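PDB 4IUS: GCN5-related N-acetyltransferase from Kribbella flavida, which probably transfers an acyl group, most likely acetyl from acetyl-CoA as in other GNAT-family enzymes, to an acceptor substrate. Local coordinates for residues D38-S43 with D143-D148; A57-A62 with P87-V92; W61-I66 with H96-V101; L115-P120 with A206-T211. The protein carries 1 engineered substitution. All coordinates share one frame; numbering follows the deposited sequence.

Contact 1: residues D38-S43 with D143-D148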
loop_
_atom_site.group_PDB
_atom_site.type_symbol
_atom_site.label_atom_id
_atom_site.label_comp_id
_atom_site.label_asym_id
_atom_site.label_seq_id
_atom_site.Cartn_x
_atom_site.Cartn_y
_atom_site.Cartn_z
ATOM N N ASP A 38 -14.376 9.382 7.483
ATOM C CA ASP A 38 -15.288 8.350 6.933
ATOM C C ASP A 38 -14.928 7.852 5.558
ATOM O O ASP A 38 -15.581 6.941 5.081
ATOM C CB ASP A 38 -16.728 8.855 6.935
ATOM C CG ASP A 38 -17.242 9.112 8.326
ATOM O OD1 ASP A 38 -17.291 8.166 9.174
ATOM O OD2 ASP A 38 -17.660 10.266 8.566
ATOM N N VAL A 39 -13.871 8.390 4.942
ATOM C CA VAL A 39 -13.460 7.924 3.622
ATOM C C VAL A 39 -13.329 6.401 3.663
ATOM O O VAL A 39 -12.588 5.868 4.529
ATOM C CB VAL A 39 -12.155 8.568 3.209
ATOM C CG1 VAL A 39 -11.657 7.986 1.889
ATOM C CG2 VAL A 39 -12.323 10.101 3.081
ATOM N N TRP A 40 -14.028 5.703 2.788
ATOM C CA TRP A 40 -14.290 4.281 3.070
ATOM C C TRP A 40 -13.022 3.452 3.230
ATOM O O TRP A 40 -12.906 2.637 4.150
ATOM C CB TRP A 40 -15.208 3.684 2.023
ATOM C CG TRP A 40 -14.628 3.511 0.659
ATOM C CD1 TRP A 40 -14.717 4.391 -0.401
ATOM C CD2 TRP A 40 -13.863 2.373 0.177
ATOM N NE1 TRP A 40 -14.057 3.879 -1.502
ATOM C CE2 TRP A 40 -13.515 2.656 -1.197
ATOM C CE3 TRP A 40 -13.448 1.172 0.743
ATOM C CZ2 TRP A 40 -12.762 1.746 -1.976
ATOM C CZ3 TRP A 40 -12.678 0.298 -0.009
ATOM C CH2 TRP A 40 -12.358 0.574 -1.349
ATOM N N PHE A 41 -12.030 3.695 2.388
ATOM C CA PHE A 41 -10.846 2.848 2.337
ATOM C C PHE A 41 -9.873 3.135 3.461
ATOM O O PHE A 41 -8.906 2.375 3.628
ATOM C CB PHE A 41 -10.161 2.880 0.973
ATOM C CG PHE A 41 -9.734 4.253 0.530
ATOM C CD1 PHE A 41 -8.608 4.832 1.046
ATOM C CD2 PHE A 41 -10.509 4.968 -0.365
ATOM C CE1 PHE A 41 -8.233 6.117 0.665
ATOM C CE2 PHE A 41 -10.150 6.235 -0.772
ATOM C CZ PHE A 41 -9.006 6.814 -0.243
ATOM N N LEU A 42 -10.082 4.192 4.246
ATOM C CA LEU A 42 -9.291 4.485 5.410
ATOM C C LEU A 42 -9.607 3.575 6.593
ATOM O O LEU A 42 -8.851 3.593 7.596
ATOM C CB LEU A 42 -9.389 5.951 5.823
ATOM C CG LEU A 42 -8.842 6.921 4.748
ATOM C CD1 LEU A 42 -8.997 8.345 5.280
ATOM C CD2 LEU A 42 -7.401 6.609 4.341
ATOM N N SER A 43 -10.696 2.829 6.521
ATOM C CA SER A 43 -11.050 1.875 7.558
ATOM C C SER A 43 -11.141 0.479 6.951
ATOM O O SER A 43 -11.771 0.314 5.935
ATOM C CB SER A 43 -12.351 2.253 8.235
ATOM O OG SER A 43 -12.258 3.522 8.888
ATOM N N ASP A 143 -5.958 10.062 -10.368
ATOM C CA ASP A 143 -7.013 9.231 -10.959
ATOM C C ASP A 143 -6.702 7.730 -10.815
ATOM O O ASP A 143 -7.567 6.888 -11.055
ATOM C CB ASP A 143 -7.298 9.647 -12.419
ATOM C CG ASP A 143 -6.074 9.560 -13.342
ATOM O OD1 ASP A 143 -4.920 9.669 -12.866
ATOM O OD2 ASP A 143 -6.281 9.393 -14.570
ATOM N N ALA A 144 -5.500 7.408 -10.329
ATOM C CA ALA A 144 -5.095 6.032 -10.082
ATOM C C ALA A 144 -5.766 5.482 -8.796
ATOM O O ALA A 144 -6.016 6.208 -7.842
ATOM C CB ALA A 144 -3.570 5.951 -9.983
ATOM N N TYR A 145 -5.990 4.184 -8.771
ATOM C CA TYR A 145 -6.508 3.490 -7.592
ATOM C C TYR A 145 -5.442 3.487 -6.498
ATOM O O TYR A 145 -4.350 2.959 -6.699
ATOM C CB TYR A 145 -6.872 2.029 -7.932
ATOM C CG TYR A 145 -7.535 1.268 -6.784
ATOM C CD1 TYR A 145 -8.920 1.353 -6.560
ATOM C CD2 TYR A 145 -6.782 0.465 -5.929
ATOM C CE1 TYR A 145 -9.523 0.666 -5.501
ATOM C CE2 TYR A 145 -7.375 -0.224 -4.864
ATOM C CZ TYR A 145 -8.746 -0.124 -4.650
ATOM O OH TYR A 145 -9.347 -0.804 -3.606
ATOM N N GLU A 146 -5.771 4.066 -5.351
ATOM C CA GLU A 146 -4.831 4.219 -4.272
ATOM C C GLU A 146 -5.502 4.192 -2.936
ATOM O O GLU A 146 -6.264 5.067 -2.650
ATOM C CB GLU A 146 -4.175 5.563 -4.382
ATOM C CG GLU A 146 -2.712 5.452 -4.186
ATOM C CD GLU A 146 -2.168 6.370 -3.150
ATOM O OE1 GLU A 146 -2.757 7.463 -2.901
ATOM O OE2 GLU A 146 -1.123 5.979 -2.611
ATOM N N THR A 147 -5.212 3.182 -2.125
ATOM C CA THR A 147 -5.879 3.042 -0.827
ATOM C C THR A 147 -4.922 3.075 0.364
ATOM O O THR A 147 -5.364 3.060 1.511
ATOM C CB THR A 147 -6.782 1.793 -0.761
ATOM O OG1 THR A 147 -6.030 0.608 -1.036
ATOM C CG2 THR A 147 -7.966 1.925 -1.736
ATOM N N ASP A 148 -3.625 3.199 0.096
ATOM C CA ASP A 148 -2.615 3.228 1.163
ATOM C C ASP A 148 -2.016 4.623 1.284
ATOM O O ASP A 148 -2.491 5.572 0.640
ATOM C CB ASP A 148 -1.554 2.128 0.941
ATOM C CG ASP A 148 -2.065 0.733 1.365
ATOM O OD1 ASP A 148 -3.238 0.669 1.812
ATOM O OD2 ASP A 148 -1.325 -0.279 1.284
#
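The CA atoms of Phe41 and Thr147 lie 5.9 Å apart, where the short 3-10 turn of residues 40-42 faces the irregular run 143-148. Phe41 and Thr147 carry most of the contact. CG of Phe41 stands between the backbone N and the carbonyl carbon (chi1 58°), which sends the ring out to the other loop. Methyl CG2 of Thr147 lies 3.6 Å from Phe41 CB and reaches the ring obliquely, near CG. Farther out, the carbonyl O of Glu146 hangs 3.9 Å above one face of the Phe41 ring, toward its rim, while Val39 CG1 packs on the opposite face. The ring is thus sandwiched between its own loop and the partner. Glu146, Thr147 and Asp148 are each modelled in two conformers; one is described.

Alongside, Trp40 brings CH2 at the edge of its indole to 4.0 Å from Tyr145 OH, the two side chains crossing at about a right angle. That hydroxyl is hydrogen-bonded to Arg261 N, and the Trp40 ring stacks with His256, so the C-terminal end of the chain holds both. Arg44 hydrogen-bonds Thr147 O through NH2 and forms a salt bridge with Asp148 OD1 through NH1. The chemistry implies a mostly apolar surface junction between the three-stranded sheet's loop and the one after helix 131-141, with polar ends served by residues beyond both segments.

Contact 2: residues A57-A62 with P87-V92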
loop_
_atom_site.group_PDB
_atom_site.type_symbol
_atom_site.label_atom_id
_atom_site.label_comp_id
_atom_site.label_asym_id
_atom_site.label_seq_id
_atom_site.Cartn_x
_atom_site.Cartn_y
_atom_site.Cartn_z
ATOM N N ALA A 57 -12.829 -21.519 13.961
ATOM C CA ALA A 57 -14.065 -21.468 14.726
ATOM C C ALA A 57 -14.329 -20.068 15.267
ATOM O O ALA A 57 -15.477 -19.742 15.558
ATOM C CB ALA A 57 -14.038 -22.494 15.865
ATOM N N GLU A 58 -13.273 -19.273 15.467
ATOM C CA GLU A 58 -13.398 -17.931 16.024
ATOM C C GLU A 58 -13.864 -16.923 14.998
ATOM O O GLU A 58 -14.263 -15.819 15.352
ATOM C CB GLU A 58 -12.019 -17.473 16.569
ATOM C CG GLU A 58 -11.530 -18.259 17.787
ATOM C CD GLU A 58 -10.149 -17.865 18.312
ATOM O OE1 GLU A 58 -9.521 -16.912 17.754
ATOM O OE2 GLU A 58 -9.708 -18.537 19.287
ATOM N N VAL A 59 -13.699 -17.228 13.732
ATOM C CA VAL A 59 -13.893 -16.205 12.704
ATOM C C VAL A 59 -15.328 -15.641 12.636
ATOM O O VAL A 59 -15.488 -14.437 12.476
ATOM C CB VAL A 59 -13.347 -16.661 11.325
ATOM C CG1 VAL A 59 -13.701 -15.657 10.236
ATOM C CG2 VAL A 59 -11.822 -16.897 11.433
ATOM N N PRO A 60 -16.386 -16.474 12.734
ATOM C CA PRO A 60 -17.720 -15.868 12.651
ATOM C C PRO A 60 -17.961 -14.783 13.709
ATOM O O PRO A 60 -18.382 -13.675 13.386
ATOM C CB PRO A 60 -18.646 -17.053 12.845
ATOM C CG PRO A 60 -17.859 -18.203 12.302
ATOM C CD PRO A 60 -16.428 -17.949 12.686
ATOM N N TRP A 61 -17.647 -15.069 14.956
ATOM C CA TRP A 61 -17.778 -14.094 16.032
ATOM C C TRP A 61 -16.859 -12.901 15.787
ATOM O O TRP A 61 -17.241 -11.766 16.025
ATOM C CB TRP A 61 -17.446 -14.784 17.355
ATOM C CG TRP A 61 -17.060 -13.821 18.435
ATOM C CD1 TRP A 61 -17.899 -13.068 19.258
ATOM C CD2 TRP A 61 -15.732 -13.387 18.738
ATOM N NE1 TRP A 61 -17.141 -12.252 20.059
ATOM C CE2 TRP A 61 -15.836 -12.398 19.763
ATOM C CE3 TRP A 61 -14.478 -13.733 18.273
ATOM C CZ2 TRP A 61 -14.724 -11.758 20.263
ATOM C CZ3 TRP A 61 -13.378 -13.095 18.785
ATOM C CH2 TRP A 61 -13.501 -12.134 19.770
ATOM N N ALA A 62 -15.640 -13.154 15.338
ATOM C CA ALA A 62 -14.709 -12.044 15.112
ATOM C C ALA A 62 -15.243 -11.076 14.042
ATOM O O ALA A 62 -15.181 -9.847 14.187
ATOM C CB ALA A 62 -13.334 -12.605 14.711
ATOM N N PRO A 87 -2.230 -18.345 6.075
ATOM C CA PRO A 87 -2.788 -19.190 5.041
ATOM C C PRO A 87 -4.196 -19.675 5.424
ATOM O O PRO A 87 -4.416 -20.143 6.542
ATOM C CB PRO A 87 -1.805 -20.353 4.969
ATOM C CG PRO A 87 -0.524 -19.804 5.455
ATOM C CD PRO A 87 -0.860 -18.745 6.453
ATOM N N GLY A 88 -5.110 -19.583 4.477
ATOM C CA GLY A 88 -6.490 -20.030 4.625
ATOM C C GLY A 88 -7.439 -19.052 5.260
ATOM O O GLY A 88 -8.652 -19.311 5.261
ATOM N N LEU A 89 -6.950 -17.947 5.802
ATOM C CA LEU A 89 -7.827 -17.025 6.507
ATOM C C LEU A 89 -8.846 -16.401 5.546
ATOM O O LEU A 89 -10.023 -16.290 5.874
ATOM C CB LEU A 89 -7.022 -16.000 7.298
ATOM C CG LEU A 89 -7.816 -14.974 8.120
ATOM C CD1 LEU A 89 -8.775 -15.629 9.118
ATOM C CD2 LEU A 89 -6.850 -14.054 8.856
ATOM N N ALA A 90 -8.384 -15.981 4.375
ATOM C CA ALA A 90 -9.283 -15.379 3.412
ATOM C C ALA A 90 -10.465 -16.278 3.084
ATOM O O ALA A 90 -11.600 -15.815 3.000
ATOM C CB ALA A 90 -8.542 -14.987 2.131
ATOM N N TYR A 91 -10.214 -17.558 2.939
ATOM C CA TYR A 91 -11.291 -18.472 2.587
ATOM C C TYR A 91 -12.303 -18.598 3.726
ATOM O O TYR A 91 -13.496 -18.730 3.467
ATOM C CB TYR A 91 -10.772 -19.857 2.233
ATOM C CG TYR A 91 -10.187 -19.976 0.846
ATOM C CD1 TYR A 91 -10.852 -19.471 -0.276
ATOM C CD2 TYR A 91 -9.097 -20.777 0.649
ATOM C CE1 TYR A 91 -10.339 -19.682 -1.553
ATOM C CE2 TYR A 91 -8.559 -20.966 -0.608
ATOM C CZ TYR A 91 -9.190 -20.420 -1.704
ATOM O OH TYR A 91 -8.654 -20.620 -2.940
ATOM N N VAL A 92 -11.859 -18.518 4.977
ATOM C CA VAL A 92 -12.804 -18.556 6.102
ATOM C C VAL A 92 -13.659 -17.263 6.099
ATOM O O VAL A 92 -14.850 -17.285 6.341
ATOM C CB VAL A 92 -12.114 -18.828 7.425
ATOM C CG1 VAL A 92 -13.177 -18.957 8.527
ATOM C CG2 VAL A 92 -11.268 -20.118 7.354
#
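Val59, near the N-terminal end of helix 59-71, packs against Leu89 and Val92 of helix 89-95: a helix-to-helix contact in which two residues three apart, on one side of the second helix, receive a single valine from the first. Along 87-92, Gly88 comes first, at the N-cap position, with its N hydrogen-bonded to Glu83 OE2; weak bonds run from Tyr91 N and Val92 N back to Gly88 O in the opening turn. Leu89 follows. Its chi1 of -179° carries CG away from the backbone N, and chi2 (56°) then turns CD1 to Val59 CG2, 4.0 Å away. Both helix residues, Leu89 and Val92, also touch Phe54, and Leu89 reaches Leu30 and Leu81 besides, which places the contact in an apolar layer beside strands 30-35 and 78-82.

One turn on comes Val92, whose CA-CB bond points at the first helix just as that of Val59 points back. These two have the nearest CA atoms of the pair of segments, 7.1 Å apart. The touching is done by one methyl: Val92 CG1 fits against the fork of Val59, 3.8 Å from Val59 CG1 and equally far from its CG2, and closest of all to the branch carbon, at 3.6 Å from Val59 CB.

Contact 3: residues W61-I66 with H96-V101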
loop_
_atom_site.group_PDB
_atom_site.type_symbol
_atom_site.label_atom_id
_atom_site.label_comp_id
_atom_site.label_asym_id
_atom_site.label_seq_id
_atom_site.Cartn_x
_atom_site.Cartn_y
_atom_site.Cartn_z
ATOM N N TRP A 61 -17.647 -15.069 14.956
ATOM C CA TRP A 61 -17.778 -14.094 16.032
ATOM C C TRP A 61 -16.859 -12.901 15.787
ATOM O O TRP A 61 -17.241 -11.766 16.025
ATOM C CB TRP A 61 -17.446 -14.784 17.355
ATOM C CG TRP A 61 -17.060 -13.821 18.435
ATOM C CD1 TRP A 61 -17.899 -13.068 19.258
ATOM C CD2 TRP A 61 -15.732 -13.387 18.738
ATOM N NE1 TRP A 61 -17.141 -12.252 20.059
ATOM C CE2 TRP A 61 -15.836 -12.398 19.763
ATOM C CE3 TRP A 61 -14.478 -13.733 18.273
ATOM C CZ2 TRP A 61 -14.724 -11.758 20.263
ATOM C CZ3 TRP A 61 -13.378 -13.095 18.785
ATOM C CH2 TRP A 61 -13.501 -12.134 19.770
ATOM N N ALA A 62 -15.640 -13.154 15.338
ATOM C CA ALA A 62 -14.709 -12.044 15.112
ATOM C C ALA A 62 -15.243 -11.076 14.042
ATOM O O ALA A 62 -15.181 -9.847 14.187
ATOM C CB ALA A 62 -13.334 -12.605 14.711
ATOM N N LEU A 63 -15.691 -11.634 12.940
ATOM C CA LEU A 63 -16.211 -10.854 11.873
ATOM C C LEU A 63 -17.458 -10.075 12.300
ATOM O O LEU A 63 -17.613 -8.923 11.917
ATOM C CB LEU A 63 -16.409 -11.765 10.650
ATOM C CG LEU A 63 -16.810 -11.115 9.358
ATOM C CD1 LEU A 63 -15.812 -10.056 8.917
ATOM C CD2 LEU A 63 -16.906 -12.169 8.289
ATOM N N GLU A 64 -18.365 -10.716 13.020
ATOM C CA GLU A 64 -19.527 -9.981 13.473
ATOM C C GLU A 64 -19.173 -8.879 14.442
ATOM O O GLU A 64 -19.791 -7.817 14.390
ATOM C CB GLU A 64 -20.538 -10.934 14.083
ATOM C CG GLU A 64 -21.129 -11.908 13.090
ATOM C CD GLU A 64 -21.777 -11.198 11.923
ATOM O OE1 GLU A 64 -22.510 -10.234 12.182
ATOM O OE2 GLU A 64 -21.498 -11.551 10.756
ATOM N N THR A 65 -18.182 -9.099 15.283
ATOM C CA THR A 65 -17.730 -8.080 16.202
ATOM C C THR A 65 -17.219 -6.838 15.439
ATOM O O THR A 65 -17.539 -5.690 15.751
ATOM C CB THR A 65 -16.640 -8.634 17.130
ATOM O OG1 THR A 65 -17.198 -9.701 17.905
ATOM C CG2 THR A 65 -16.064 -7.572 18.057
ATOM N N ILE A 66 -16.400 -7.082 14.428
ATOM C CA ILE A 66 -15.872 -6.013 13.623
ATOM C C ILE A 66 -16.946 -5.353 12.784
ATOM O O ILE A 66 -17.022 -4.117 12.687
ATOM C CB ILE A 66 -14.659 -6.497 12.802
ATOM C CG1 ILE A 66 -13.519 -6.864 13.789
ATOM C CG2 ILE A 66 -14.275 -5.450 11.752
ATOM C CD1 ILE A 66 -12.430 -7.696 13.206
ATOM N N HIS A 96 -17.934 -16.781 5.574
ATOM C CA HIS A 96 -18.762 -15.976 6.464
ATOM C C HIS A 96 -19.139 -14.624 5.876
ATOM O O HIS A 96 -19.437 -13.665 6.575
ATOM C CB HIS A 96 -18.125 -15.917 7.846
ATOM C CG HIS A 96 -18.020 -17.293 8.443
ATOM N ND1 HIS A 96 -19.121 -17.995 8.814
ATOM C CD2 HIS A 96 -16.927 -18.143 8.609
ATOM C CE1 HIS A 96 -18.746 -19.239 9.164
ATOM N NE2 HIS A 96 -17.404 -19.328 9.061
ATOM N N GLY A 97 -19.220 -14.573 4.549
ATOM C CA GLY A 97 -19.944 -13.520 3.821
ATOM C C GLY A 97 -19.134 -12.513 3.034
ATOM O O GLY A 97 -19.722 -11.716 2.331
HETATM N N MSE A 98 -17.830 -12.511 3.151
HETATM C CA MSE A 98 -17.011 -11.642 2.361
HETATM C C MSE A 98 -16.818 -12.178 0.949
HETATM O O MSE A 98 -17.034 -13.372 0.687
HETATM C CB MSE A 98 -15.682 -11.362 3.041
HETATM C CG MSE A 98 -15.839 -10.793 4.429
HETATM SE SE MSE A 98 -14.255 -9.857 5.096
HETATM C CE MSE A 98 -14.515 -8.135 4.279
ATOM N N THR A 99 -16.338 -11.310 0.051
ATOM C CA THR A 99 -16.042 -11.675 -1.333
ATOM C C THR A 99 -14.602 -11.259 -1.641
ATOM O O THR A 99 -14.222 -10.118 -1.388
ATOM C CB THR A 99 -16.976 -10.928 -2.307
ATOM O OG1 THR A 99 -18.318 -11.311 -2.013
ATOM C CG2 THR A 99 -16.651 -11.265 -3.770
ATOM N N ILE A 100 -13.812 -12.158 -2.209
ATOM C CA ILE A 100 -12.488 -11.801 -2.701
ATOM C C ILE A 100 -12.669 -11.100 -4.044
ATOM O O ILE A 100 -13.166 -11.688 -5.005
ATOM C CB ILE A 100 -11.559 -13.037 -2.816
ATOM C CG1 ILE A 100 -11.277 -13.646 -1.445
ATOM C CG2 ILE A 100 -10.267 -12.648 -3.533
ATOM C CD1 ILE A 100 -10.646 -15.024 -1.476
ATOM N N VAL A 101 -12.258 -9.842 -4.086
ATOM C CA VAL A 101 -12.298 -9.046 -5.297
ATOM C C VAL A 101 -11.029 -9.179 -6.134
ATOM O O VAL A 101 -11.079 -9.111 -7.347
ATOM C CB VAL A 101 -12.597 -7.586 -4.894
ATOM C CG1 VAL A 101 -12.438 -6.627 -6.054
ATOM C CG2 VAL A 101 -14.029 -7.516 -4.362
#
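A leucine packed on the carbonyl of a helix-ending turn, with selenium at its other methyl, is the odd feature here: CD2 of Leu63 stands 3.4 Å from the carbonyl O of His96, a van der Waals contact. Leu63 and Met98 are both modelled in two conformers, and one of each is described. His96 O has a hydrogen-bonding partner in Arg67 NH1, one turn farther along helix 59-71. The turn itself is a Schellman motif. Gly97, with phi at 110°, is its C-prime residue, and the N atoms of Gly97 and Met98 bond back into the last turn of helix 89-95.

Leu63 divides its two methyls between two partners. With CG opposite the backbone N (chi1 -173°), its fork is carried out from the helix: CD2 also meets His96 CB, at 4.0 Å, while CD1 approaches the selenium of Met98, a selenomethionine, at 4.1 Å from SE. The imidazole of His96 leads away from the leucine. On another side of the helix, Thr65 OG1 donates to Trp61 O over 2.8 Å from above the carbonyl plane, and Thr65 N comes to the same oxygen from the opposite face.

Helix 59-71 is backed by Ala27 and Leu30 of strands 22-27 and 30-35. Beyond Met98 the chain runs into strand 99-109, which pairs with strand 242-251, and Leu250 of that strand packs on Met98. Leu63 therefore lies at the seam between its helix, the end of helix 89-95 and the large sheet.

Contact 4: residues L115-P120 with A206-T211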
loop_
_atom_site.group_PDB
_atom_site.type_symbol
_atom_site.label_atom_id
_atom_site.label_comp_id
_atom_site.label_asym_id
_atom_site.label_seq_id
_atom_site.Cartn_x
_atom_site.Cartn_y
_atom_site.Cartn_z
ATOM N N LEU A 115 17.794 -1.171 -8.795
ATOM C CA LEU A 115 18.422 -0.610 -9.999
ATOM C C LEU A 115 17.643 0.642 -10.370
ATOM O O LEU A 115 16.419 0.585 -10.526
ATOM C CB LEU A 115 18.419 -1.630 -11.166
ATOM C CG LEU A 115 19.027 -3.028 -10.887
ATOM C CD1 LEU A 115 18.701 -4.101 -11.944
ATOM C CD2 LEU A 115 20.537 -2.912 -10.719
ATOM N N VAL A 116 18.311 1.800 -10.374
ATOM C CA VAL A 116 17.708 3.020 -10.874
ATOM C C VAL A 116 18.146 3.159 -12.330
ATOM O O VAL A 116 19.347 3.300 -12.585
ATOM C CB VAL A 116 18.081 4.260 -10.037
ATOM C CG1 VAL A 116 17.408 5.498 -10.621
ATOM C CG2 VAL A 116 17.705 4.058 -8.562
ATOM N N PRO A 117 17.198 3.163 -13.284
ATOM C CA PRO A 117 17.565 3.294 -14.678
ATOM C C PRO A 117 18.228 4.618 -15.011
ATOM O O PRO A 117 18.096 5.592 -14.274
ATOM C CB PRO A 117 16.226 3.204 -15.415
ATOM C CG PRO A 117 15.290 2.539 -14.449
ATOM C CD PRO A 117 15.732 3.031 -13.116
ATOM N N GLU A 118 18.906 4.669 -16.137
ATOM C CA GLU A 118 19.413 5.935 -16.645
ATOM C C GLU A 118 18.250 6.853 -16.980
ATOM O O GLU A 118 17.232 6.417 -17.517
ATOM C CB GLU A 118 20.256 5.650 -17.905
ATOM C CG GLU A 118 20.773 6.876 -18.642
ATOM C CD GLU A 118 21.717 6.590 -19.801
ATOM O OE1 GLU A 118 21.955 5.405 -20.124
ATOM O OE2 GLU A 118 22.233 7.588 -20.372
ATOM N N PHE A 119 18.423 8.139 -16.689
ATOM C CA PHE A 119 17.403 9.137 -16.985
ATOM C C PHE A 119 17.603 9.668 -18.415
ATOM O O PHE A 119 18.741 10.021 -18.772
ATOM C CB PHE A 119 17.508 10.301 -15.997
ATOM C CG PHE A 119 16.852 10.050 -14.653
ATOM C CD1 PHE A 119 16.992 8.865 -13.959
ATOM C CD2 PHE A 119 16.008 10.998 -14.154
ATOM C CE1 PHE A 119 16.355 8.701 -12.747
ATOM C CE2 PHE A 119 15.349 10.823 -12.958
ATOM C CZ PHE A 119 15.530 9.687 -12.260
ATOM N N PRO A 120 16.525 9.742 -19.236
ATOM C CA PRO A 120 16.646 10.329 -20.557
ATOM C C PRO A 120 16.992 11.816 -20.507
ATOM O O PRO A 120 16.882 12.460 -19.473
ATOM C CB PRO A 120 15.272 10.122 -21.176
ATOM C CG PRO A 120 14.582 9.143 -20.337
ATOM C CD PRO A 120 15.179 9.209 -18.985
ATOM N N ALA A 206 10.217 7.129 -11.423
ATOM C CA ALA A 206 9.653 7.646 -10.186
ATOM C C ALA A 206 9.686 6.580 -9.091
ATOM O O ALA A 206 10.073 6.811 -7.948
ATOM C CB ALA A 206 8.243 8.179 -10.412
ATOM N N THR A 207 9.244 5.385 -9.477
ATOM C CA THR A 207 9.225 4.243 -8.546
ATOM C C THR A 207 10.623 3.958 -8.030
ATOM O O THR A 207 10.837 3.803 -6.826
ATOM C CB THR A 207 8.664 2.989 -9.225
ATOM O OG1 THR A 207 7.339 3.255 -9.706
ATOM C CG2 THR A 207 8.601 1.819 -8.268
ATOM N N ALA A 208 11.601 3.921 -8.925
ATOM C CA ALA A 208 12.979 3.609 -8.568
ATOM C C ALA A 208 13.558 4.663 -7.641
ATOM O O ALA A 208 14.194 4.363 -6.644
ATOM C CB ALA A 208 13.820 3.426 -9.834
ATOM N N TYR A 209 13.319 5.935 -7.971
ATOM C CA TYR A 209 13.882 7.029 -7.191
ATOM C C TYR A 209 13.222 7.153 -5.833
ATOM O O TYR A 209 13.897 7.378 -4.842
ATOM C CB TYR A 209 13.791 8.362 -7.992
ATOM C CG TYR A 209 14.540 9.495 -7.352
ATOM C CD1 TYR A 209 15.933 9.502 -7.308
ATOM C CD2 TYR A 209 13.856 10.582 -6.819
ATOM C CE1 TYR A 209 16.582 10.538 -6.693
ATOM C CE2 TYR A 209 14.533 11.617 -6.209
ATOM C CZ TYR A 209 15.911 11.572 -6.144
ATOM O OH TYR A 209 16.605 12.632 -5.544
ATOM N N ALA A 210 11.909 6.919 -5.758
ATOM C CA ALA A 210 11.211 6.899 -4.472
ATOM C C ALA A 210 11.747 5.748 -3.579
ATOM O O ALA A 210 12.015 5.934 -2.390
ATOM C CB ALA A 210 9.708 6.752 -4.619
ATOM N N THR A 211 11.932 4.572 -4.192
ATOM C CA THR A 211 12.468 3.433 -3.457
ATOM C C THR A 211 13.867 3.787 -2.923
ATOM O O THR A 211 14.203 3.525 -1.764
ATOM C CB THR A 211 12.523 2.163 -4.318
ATOM O OG1 THR A 211 11.238 1.906 -4.858
ATOM C CG2 THR A 211 12.933 0.964 -3.471
#
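Val116 has CG1 trans to its backbone N (chi1 -180°), which leaves CG2 beside that N and turned onto helix 202-216. There CG2 lies 4.1 Å from the methyl CB of Ala208 and 4.0 Å from Ala208 O. The two backbones are near as well, with Val116 CA only 5.3 Å from Ala208 CA, a closeness that the small alanine permits. Ala208 CB has two further neighbours: Pro117 CD at 3.8 Å and the carbonyl O of Leu115 at 3.9 Å. It is thus met by three consecutive residues of the loop. Leu115 O is buried against it and has no hydrogen-bonding partner in the model.

Helix 202-216 is the helix that follows strand 185-193 in the GNAT fold. The sequence RRQGLG running into its start fits the Q/R-x-x-G-x-G/A signature, which in this family binds the pyrophosphate of acetyl-CoA, so that loop and the N-terminal end of this helix probably do likewise; 206-211 lies just beyond. The loop 115-120 lies on one side of it, with Leu239 touching both Pro117 and Ala208. Toward strand 185-193, Thr207 packs on Val188 and Val191. Farther along, Thr211 OG1 donates to Thr207 O over 2.8 Å, coming in 36° out of the carbonyl plane, while Thr211 N reaches the same oxygen from the other face. Tyr241 OH is a second hydrogen-bond partner of Thr211 OG1.

How the contacts relate
Contacts 2 and 3 form one neighbourhood: their centres are 8 Å apart, they share Trp61 and Ala62 on helix 59-71, and Pro60 CG touches His96 CE1 at 3.4 Å. Helix 89-95 leads straight into strand 99-109, so helix 59-71 packs first on helix 89-95 and then on the turn leading into that strand. Contact 4 sits on the other side of the chain's centre, about 40 Å from both, centre to centre, and comes later in sequence. Contact 1 spans the sequence around contacts 2 and 3 and interleaves with contact 4; its centre is 19 to 26 Å from the other three centres. It ties the N-terminal part, with its three-stranded sheet, to the GNAT-family region that also holds helix 202-216.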